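Local coordinates for RctB replication initiator protein (Vibrio cholerae, PDB 5UBD) that probably helps to start replication of the second chromosome of the cholera bacterium by binding DNA through a helix-turn-helix domain, at residues L11-K16 with L62-E67; F94-V99 with K108-R113. The protein carries 1 engineered substitution. All coordinates share one frame; numbering follows the deposited sequence.

Contact 1 of 2, residues L11-K16 with L62-E67; sequences LPRTHK and LVSTTE
A buttressed salt bridge joins Arg13, in the loop between strands 8-9 and 20-22, to Glu67 in the first turn of helix 65-70, just past strand 62-64 at one edge of the sheet. The grip is end-on: both terminal nitrogens of Arg13 close on one carboxylate oxygen, with NH1 2.7 Å and NH2 2.8 Å from Glu67 OE1. That oxygen lies in the guanidinium plane, yet the carboxylate is turned 40° from it, and NH1 comes from above the carboxylate plane. Ser64 N adds a third bond to Glu67 OE1, at 3.0 Å. In return Glu67 N donates to Ser64 OG over 3.2 Å, completing a capping box at the helix start. Arg13 reaches this site with its chain extended from CG to NE, crossing Leu62, whose CB lies over one guanidinium face, 3.9 Å from Arg13 NE. Arg13 NE forms a second salt bridge with Asp60, and the other carboxylate oxygen of Glu67 pairs with Arg54. Acidic and basic groups thus alternate from Asp60 through Arg13 and Glu67 to Arg54. With three donors on OE1 and Arg54 on OE2, Glu67 is probably held ionised, and its OE1 serves the helix cap and the loop arginine at once.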
ATOM      1  N   LEU A  11      -0.588 -17.078  -7.169  1.00 42.05           N
ATOM      2  CA  LEU A  11      -1.061 -16.630  -8.469  1.00 42.71           C
ATOM      3  C   LEU A  11      -2.476 -16.063  -8.358  1.00 50.44           C
ATOM      4  O   LEU A  11      -3.226 -16.418  -7.446  1.00 48.82           O
ATOM      5  CB  LEU A  11      -1.028 -17.798  -9.458  1.00 54.01           C
ATOM      6  CG  LEU A  11       0.355 -18.157  -9.997  1.00 42.82           C
ATOM      7  CD1 LEU A  11       0.399 -19.604 -10.459  1.00 55.05           C
ATOM      8  CD2 LEU A  11       0.713 -17.214 -11.134  1.00 42.60           C
ATOM      9  N   PRO A  12      -2.880 -15.189  -9.299  1.00 39.75           N
ATOM     10  CA  PRO A  12      -2.185 -14.743 -10.514  1.00 43.20           C
ATOM     11  C   PRO A  12      -1.209 -13.589 -10.312  1.00 48.64           C
ATOM     12  O   PRO A  12      -0.798 -12.971 -11.297  1.00 50.73           O
ATOM     13  CB  PRO A  12      -3.336 -14.302 -11.417  1.00 53.36           C
ATOM     14  CG  PRO A  12      -4.346 -13.768 -10.462  1.00 48.52           C
ATOM     15  CD  PRO A  12      -4.239 -14.622  -9.215  1.00 48.67           C
ATOM     16  N   ARG A  13      -0.833 -13.305  -9.069  1.00 47.90           N
ATOM     17  CA  ARG A  13       0.026 -12.162  -8.792  1.00 50.21           C
ATOM     18  C   ARG A  13       1.484 -12.483  -9.102  1.00 47.68           C
ATOM     19  O   ARG A  13       1.968 -13.583  -8.823  1.00 43.19           O
ATOM     20  CB  ARG A  13      -0.116 -11.727  -7.333  1.00 42.14           C
ATOM     21  CG  ARG A  13      -1.519 -11.274  -6.953  1.00 38.18           C
ATOM     22  CD  ARG A  13      -1.543 -10.615  -5.576  1.00 44.17           C
ATOM     23  NE  ARG A  13      -2.870 -10.103  -5.241  1.00 34.01           N
ATOM     24  CZ  ARG A  13      -3.342  -8.929  -5.650  1.00 36.91           C
ATOM     25  NH1 ARG A  13      -2.595  -8.141  -6.410  1.00 35.91           N
ATOM     26  NH2 ARG A  13      -4.562  -8.542  -5.300  1.00 37.10           N
ATOM     27  N   THR A  14       2.181 -11.510  -9.689  1.00 48.81           N
ATOM     28  CA  THR A  14       3.615 -11.585  -9.943  1.00 54.58           C
ATOM     29  C   THR A  14       4.268 -10.277  -9.518  1.00 57.08           C
ATOM     30  O   THR A  14       3.591  -9.285  -9.226  1.00 50.11           O
ATOM     31  CB  THR A  14       3.933 -11.849 -11.423  1.00 54.78           C
ATOM     32  OG1 THR A  14       3.646 -10.673 -12.197  1.00 46.62           O
ATOM     33  CG2 THR A  14       3.124 -13.025 -11.959  1.00 41.61           C
ATOM     34  N   HIS A  15       5.605 -10.270  -9.508  1.00 50.74           N
ATOM     35  CA  HIS A  15       6.306  -9.043  -9.146  1.00 59.57           C
ATOM     36  C   HIS A  15       6.128  -7.944 -10.193  1.00 58.52           C
ATOM     37  O   HIS A  15       6.301  -6.769  -9.853  1.00 54.61           O
ATOM     38  CB  HIS A  15       7.796  -9.321  -8.871  1.00 61.68           C
ATOM     39  CG  HIS A  15       8.592  -9.726 -10.074  1.00 73.32           C
ATOM     40  ND1 HIS A  15       8.853 -11.043 -10.385  1.00 66.99           N
ATOM     41  CD2 HIS A  15       9.223  -8.984 -11.021  1.00 71.40           C
ATOM     42  CE1 HIS A  15       9.618 -11.093 -11.464  1.00 73.55           C
ATOM     43  NE2 HIS A  15       9.833  -9.859 -11.889  1.00 69.37           N
ATOM     44  N   LYS A  16       5.730  -8.283 -11.436  1.00 64.23           N
ATOM     45  CA  LYS A  16       5.423  -7.249 -12.433  1.00 62.87           C
ATOM     46  C   LYS A  16       4.359  -6.272 -11.934  1.00 54.83           C
ATOM     47  O   LYS A  16       4.355  -5.109 -12.354  1.00 49.74           O
ATOM     48  CB  LYS A  16       4.931  -7.848 -13.772  1.00 61.80           C
ATOM     49  CG  LYS A  16       5.915  -8.581 -14.703  1.00 70.51           C
ATOM     50  CD  LYS A  16       7.217  -7.863 -14.996  1.00 71.03           C
ATOM     51  CE  LYS A  16       8.272  -8.881 -15.474  1.00 83.76           C
ATOM     52  NZ  LYS A  16       7.804  -9.986 -16.378  1.00 86.04           N
ATOM     53  N   LEU A  62      -5.284  -8.466  -0.645  1.00 29.70           N
ATOM     54  CA  LEU A  62      -4.142  -7.700  -1.109  1.00 32.13           C
ATOM     55  C   LEU A  62      -4.588  -6.729  -2.190  1.00 30.93           C
ATOM     56  O   LEU A  62      -5.623  -6.914  -2.835  1.00 30.04           O
ATOM     57  CB  LEU A  62      -3.030  -8.607  -1.665  1.00 36.03           C
ATOM     58  CG  LEU A  62      -2.415  -9.641  -0.723  1.00 40.29           C
ATOM     59  CD1 LEU A  62      -1.496 -10.573  -1.490  1.00 46.21           C
ATOM     60  CD2 LEU A  62      -1.660  -8.943   0.395  1.00 40.50           C
ATOM     61  N   VAL A  63      -3.785  -5.682  -2.369  1.00 27.54           N
ATOM     62  CA  VAL A  63      -3.930  -4.719  -3.454  1.00 32.28           C
ATOM     63  C   VAL A  63      -2.534  -4.404  -3.968  1.00 26.96           C
ATOM     64  O   VAL A  63      -1.626  -4.130  -3.176  1.00 32.77           O
ATOM     65  CB  VAL A  63      -4.634  -3.422  -2.999  1.00 33.42           C
ATOM     66  CG1 VAL A  63      -4.775  -2.458  -4.168  1.00 35.40           C
ATOM     67  CG2 VAL A  63      -5.988  -3.722  -2.390  1.00 31.42           C
ATOM     68  N   SER A  64      -2.352  -4.445  -5.282  1.00 31.86           N
ATOM     69  CA  SER A  64      -1.043  -4.201  -5.867  1.00 32.95           C
ATOM     70  C   SER A  64      -0.989  -2.813  -6.487  1.00 26.37           C
ATOM     71  O   SER A  64      -2.014  -2.169  -6.726  1.00 31.41           O
ATOM     72  CB  SER A  64      -0.701  -5.261  -6.922  1.00 34.19           C
ATOM     73  OG  SER A  64      -1.394  -5.016  -8.134  1.00 32.19           O
ATOM     74  N   THR A  65       0.239  -2.358  -6.745  1.00 27.84           N
ATOM     75  CA  THR A  65       0.437  -1.054  -7.371  1.00 38.73           C
ATOM     76  C   THR A  65      -0.246  -0.978  -8.733  1.00 34.72           C
ATOM     77  O   THR A  65      -0.906   0.020  -9.049  1.00 38.65           O
ATOM     78  CB  THR A  65       1.934  -0.768  -7.501  1.00 39.14           C
ATOM     79  OG1 THR A  65       2.482  -0.521  -6.201  1.00 45.30           O
ATOM     80  CG2 THR A  65       2.181   0.437  -8.396  1.00 34.22           C
ATOM     81  N   THR A  66      -0.106  -2.029  -9.548  1.00 30.82           N
ATOM     82  CA  THR A  66      -0.766  -2.055 -10.851  1.00 38.06           C
ATOM     83  C   THR A  66      -2.276  -1.923 -10.709  1.00 40.83           C
ATOM     84  O   THR A  66      -2.921  -1.208 -11.488  1.00 42.42           O
ATOM     85  CB  THR A  66      -0.401  -3.340 -11.597  1.00 41.49           C
ATOM     86  OG1 THR A  66       0.998  -3.329 -11.901  1.00 47.19           O
ATOM     87  CG2 THR A  66      -1.191  -3.464 -12.895  1.00 40.94           C
ATOM     88  N   GLU A  67      -2.858  -2.586  -9.705  1.00 38.99           N
ATOM     89  CA  GLU A  67      -4.285  -2.423  -9.445  1.00 36.71           C
ATOM     90  C   GLU A  67      -4.627  -0.973  -9.136  1.00 38.38           C
ATOM     91  O   GLU A  67      -5.679  -0.475  -9.550  1.00 41.98           O
ATOM     92  CB  GLU A  67      -4.720  -3.332  -8.297  1.00 42.46           C
ATOM     93  CG  GLU A  67      -4.761  -4.802  -8.657  1.00 41.00           C
ATOM     94  CD  GLU A  67      -5.225  -5.665  -7.498  1.00 44.73           C
ATOM     95  OE1 GLU A  67      -4.376  -6.079  -6.680  1.00 38.13           O
ATOM     96  OE2 GLU A  67      -6.444  -5.915  -7.400  1.00 61.58           O
TER

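Contact 2 of 2, residues F94-V99 with K108-R113; sequences FKQIPV and KTMLHR
Strands 94-101 and 111-114 pair as a beta hairpin, with Lys95 opposite Arg113 and Ile97 opposite Leu111 as hydrogen-bonded antiparallel pairs and Gln96 facing His112 as the non-hydrogen-bonded pair between them. Each hydrogen-bonded pair makes two backbone bonds; the shortest runs 2.7 Å from Ile97 N to Leu111 O.

Packing is tight around Phe94 and His112, both buried. The side chains cross at about a right angle, and Phe94 CD1 comes within 3.8 Å of His112 CB. On the face bearing Ile97, Leu111 and Arg113, the Ile97 tip sits squarely over the centre of the Arg113 guanidinium, CD1 lying 3.5 Å above its plane. The bend of the arginine chain at chi3 (-64°) turns the flat group across this methyl, and Arg113 NE is held by a salt bridge to Glu22. Ile97 CD1 also meets Leu111 CD2, at 4.0 Å.

The solvent side is looser. Exposed Gln96 lies alongside His112 and points the same way, its amide turned 37° from the imidazole; one water, in the plane of the His112 ring, has its O 3.0 Å from Gln96 OE1, to which it donates, and 2.7 Å from His112 NE2. Nearer the turn, the selenomethionine Met110 bends at chi3 (73°) to bring CE within 3.5 Å of Ile97 C, beside exposed Pro98.

Strand 20-22 flanks strand 111-114, bonding through its backbone to Met110 and His112, while Leu20 O accepts from His112 ND1. Strand 8-9 lies beyond 94-101, so the hairpin continues the sheet. Helix 78-91 lies against the Phe94-His112 side, bringing Leu85 against both these side chains and Val89 against Gln96.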
ATOM      1  N   PHE A  94       3.612   2.600   7.174  1.00 29.76           N
ATOM      2  CA  PHE A  94       3.622   1.253   6.627  1.00 34.01           C
ATOM      3  C   PHE A  94       4.789   0.461   7.197  1.00 34.50           C
ATOM      4  O   PHE A  94       5.888   0.997   7.380  1.00 31.97           O
ATOM      5  CB  PHE A  94       3.740   1.273   5.100  1.00 29.75           C
ATOM      6  CG  PHE A  94       2.479   1.665   4.391  1.00 30.68           C
ATOM      7  CD1 PHE A  94       1.370   0.830   4.409  1.00 30.70           C
ATOM      8  CD2 PHE A  94       2.412   2.848   3.675  1.00 27.75           C
ATOM      9  CE1 PHE A  94       0.211   1.183   3.745  1.00 27.24           C
ATOM     10  CE2 PHE A  94       1.258   3.205   3.008  1.00 33.04           C
ATOM     11  CZ  PHE A  94       0.154   2.372   3.043  1.00 36.05           C
ATOM     12  N   LYS A  95       4.546  -0.820   7.456  1.00 29.84           N
ATOM     13  CA  LYS A  95       5.591  -1.764   7.827  1.00 37.77           C
ATOM     14  C   LYS A  95       5.934  -2.613   6.607  1.00 33.46           C
ATOM     15  O   LYS A  95       5.054  -3.259   6.030  1.00 39.70           O
ATOM     16  CB  LYS A  95       5.146  -2.649   8.991  1.00 35.68           C
ATOM     17  CG  LYS A  95       6.125  -3.771   9.310  1.00 44.91           C
ATOM     18  CD  LYS A  95       5.596  -4.686  10.405  1.00 63.33           C
ATOM     19  CE  LYS A  95       6.577  -5.813  10.697  1.00 68.71           C
ATOM     20  NZ  LYS A  95       7.940  -5.298  11.028  1.00 63.65           N
ATOM     21  N   GLN A  96       7.205  -2.602   6.216  1.00 39.93           N
ATOM     22  CA  GLN A  96       7.648  -3.345   5.041  1.00 39.52           C
ATOM     23  C   GLN A  96       7.904  -4.803   5.409  1.00 42.09           C
ATOM     24  O   GLN A  96       8.599  -5.093   6.389  1.00 49.59           O
ATOM     25  CB  GLN A  96       8.905  -2.704   4.457  1.00 38.91           C
ATOM     26  CG  GLN A  96       8.690  -1.282   3.954  1.00 41.40           C
ATOM     27  CD  GLN A  96       9.979  -0.482   3.864  1.00 41.13           C
ATOM     28  OE1 GLN A  96      10.417  -0.109   2.777  1.00 48.84           O
ATOM     29  NE2 GLN A  96      10.585  -0.207   5.012  1.00 37.63           N
ATOM     30  N   ILE A  97       7.340  -5.716   4.630  1.00 43.73           N
ATOM     31  CA  ILE A  97       7.387  -7.146   4.911  1.00 45.17           C
ATOM     32  C   ILE A  97       8.065  -7.836   3.728  1.00 42.69           C
ATOM     33  O   ILE A  97       7.654  -7.619   2.589  1.00 39.20           O
ATOM     34  CB  ILE A  97       5.991  -7.744   5.143  1.00 45.12           C
ATOM     35  CG1 ILE A  97       5.338  -7.087   6.361  1.00 43.07           C
ATOM     36  CG2 ILE A  97       6.070  -9.263   5.293  1.00 43.71           C
ATOM     37  CD1 ILE A  97       3.914  -7.519   6.593  1.00 40.95           C
ATOM     38  N   PRO A  98       9.092  -8.655   3.956  1.00 57.63           N
ATOM     39  CA  PRO A  98       9.709  -9.385   2.842  1.00 52.47           C
ATOM     40  C   PRO A  98       8.751 -10.404   2.249  1.00 50.06           C
ATOM     41  O   PRO A  98       7.929 -11.005   2.943  1.00 49.93           O
ATOM     42  CB  PRO A  98      10.921 -10.066   3.490  1.00 54.28           C
ATOM     43  CG  PRO A  98      10.580 -10.151   4.941  1.00 57.67           C
ATOM     44  CD  PRO A  98       9.762  -8.928   5.238  1.00 57.28           C
ATOM     45  N   VAL A  99       8.873 -10.602   0.936  1.00 47.53           N
ATOM     46  CA  VAL A  99       7.879 -11.342   0.177  1.00 46.46           C
ATOM     47  C   VAL A  99       8.555 -12.323  -0.774  1.00 51.50           C
ATOM     48  O   VAL A  99       9.719 -12.165  -1.150  1.00 43.16           O
ATOM     49  CB  VAL A  99       6.954 -10.381  -0.602  1.00 57.86           C
ATOM     50  CG1 VAL A  99       7.575  -9.985  -1.939  1.00 52.78           C
ATOM     51  CG2 VAL A  99       5.605 -10.997  -0.792  1.00 56.03           C
ATOM     52  N   LYS A 108      12.701  -6.225  -5.769  1.00 61.93           N
ATOM     53  CA  LYS A 108      12.528  -5.158  -4.790  1.00 61.60           C
ATOM     54  C   LYS A 108      11.073  -5.001  -4.355  1.00 56.63           C
ATOM     55  O   LYS A 108      10.769  -4.108  -3.559  1.00 54.73           O
ATOM     56  CB  LYS A 108      13.065  -3.835  -5.350  1.00 68.09           C
ATOM     57  CG  LYS A 108      12.763  -3.586  -6.824  1.00 70.58           C
ATOM     58  CD  LYS A 108      13.790  -2.633  -7.419  1.00 78.26           C
ATOM     59  CE  LYS A 108      15.199  -3.215  -7.318  1.00 82.46           C
ATOM     60  NZ  LYS A 108      16.238  -2.295  -7.866  1.00 81.99           N
ATOM     61  N   THR A 109      10.174  -5.855  -4.846  1.00 49.94           N
ATOM     62  CA  THR A 109       8.780  -5.796  -4.426  1.00 45.19           C
ATOM     63  C   THR A 109       8.645  -6.185  -2.956  1.00 45.22           C
ATOM     64  O   THR A 109       9.214  -7.189  -2.514  1.00 43.20           O
ATOM     65  CB  THR A 109       7.924  -6.709  -5.302  1.00 41.86           C
ATOM     66  OG1 THR A 109       7.898  -6.195  -6.636  1.00 46.20           O
ATOM     67  CG2 THR A 109       6.493  -6.782  -4.778  1.00 41.03           C
HETATM   68  N   MSE A 110       7.899  -5.382  -2.199  1.00 42.28           N
HETATM   69  CA  MSE A 110       7.616  -5.684  -0.794  1.00 37.93           C
HETATM   70  C   MSE A 110       6.121  -5.580  -0.482  1.00 37.26           C
HETATM   71  O   MSE A 110       5.366  -4.951  -1.222  1.00 36.48           O
HETATM   72  CB  MSE A 110       8.405  -4.748   0.128  1.00 37.71           C
HETATM   73  CG  MSE A 110       9.905  -4.783  -0.111  1.00 53.07           C
HETATM   74 SE   MSE A 110      10.940  -4.289   1.450  0.39 43.86          SE
HETATM   75  CE  MSE A 110      10.675  -5.890   2.511  1.00 30.30           C
ATOM     76  N   LEU A 111       5.709  -6.215   0.614  1.00 35.46           N
ATOM     77  CA  LEU A 111       4.357  -6.084   1.139  1.00 32.39           C
ATOM     78  C   LEU A 111       4.334  -5.015   2.229  1.00 37.52           C
ATOM     79  O   LEU A 111       5.259  -4.924   3.042  1.00 36.07           O
ATOM     80  CB  LEU A 111       3.868  -7.423   1.696  1.00 28.19           C
ATOM     81  CG  LEU A 111       2.535  -7.411   2.446  1.00 40.99           C
ATOM     82  CD1 LEU A 111       1.381  -7.086   1.507  1.00 32.24           C
ATOM     83  CD2 LEU A 111       2.308  -8.742   3.148  1.00 47.30           C
ATOM     84  N   HIS A 112       3.278  -4.203   2.241  1.00 32.86           N
ATOM     85  CA  HIS A 112       3.187  -3.061   3.146  1.00 32.79           C
ATOM     86  C   HIS A 112       1.932  -3.163   4.000  1.00 31.94           C
ATOM     87  O   HIS A 112       0.819  -3.280   3.475  1.00 33.28           O
ATOM     88  CB  HIS A 112       3.196  -1.744   2.369  1.00 30.32           C
ATOM     89  CG  HIS A 112       4.439  -1.538   1.558  1.00 32.91           C
ATOM     90  ND1 HIS A 112       4.699  -2.247   0.403  1.00 38.52           N
ATOM     91  CD2 HIS A 112       5.497  -0.715   1.740  1.00 37.78           C
ATOM     92  CE1 HIS A 112       5.862  -1.863  -0.093  1.00 33.49           C
ATOM     93  NE2 HIS A 112       6.367  -0.936   0.699  1.00 36.51           N
ATOM     94  N   ARG A 113       2.116  -3.095   5.314  1.00 31.38           N
ATOM     95  CA  ARG A 113       1.035  -3.249   6.273  1.00 32.84           C
ATOM     96  C   ARG A 113       0.814  -1.935   7.008  1.00 27.76           C
ATOM     97  O   ARG A 113       1.775  -1.317   7.482  1.00 27.49           O
ATOM     98  CB  ARG A 113       1.354  -4.371   7.264  1.00 36.03           C
ATOM     99  CG  ARG A 113       0.351  -4.522   8.392  1.00 41.24           C
ATOM    100  CD  ARG A 113       0.750  -5.677   9.292  1.00 41.09           C
ATOM    101  NE  ARG A 113       0.702  -6.945   8.570  1.00 45.43           N
ATOM    102  CZ  ARG A 113       1.334  -8.051   8.948  1.00 51.23           C
ATOM    103  NH1 ARG A 113       2.082  -8.053  10.044  1.00 55.33           N
ATOM    104  NH2 ARG A 113       1.227  -9.155   8.221  1.00 47.87           N
TER
HETATM  105  O   HOH W   1       8.960  -0.261   0.190  1.00 43.42           O

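In the fold
Contacts 1 and 2 lie 13 Å apart between centres and belong to the same mixed sheet, with strand 20-22 between strands 62-64 and 111-114. Contact 1 ties a loop to an edge strand and the helix after it; contact 2 forms the hairpin farther across the sheet. They meet directly at two places: Leu62 CD2 packs 3.7 Å from Leu111 CD1, and His15 O lies 3.6 Å from Thr109 OG1. Leu20 also links them, touching Arg13, Ser64 and Leu111. All four segments fall within the RctB helix-turn-helix family region, and this sheet beside helices is consistent with a winged-helix-like DNA-binding domain, although no DNA is present.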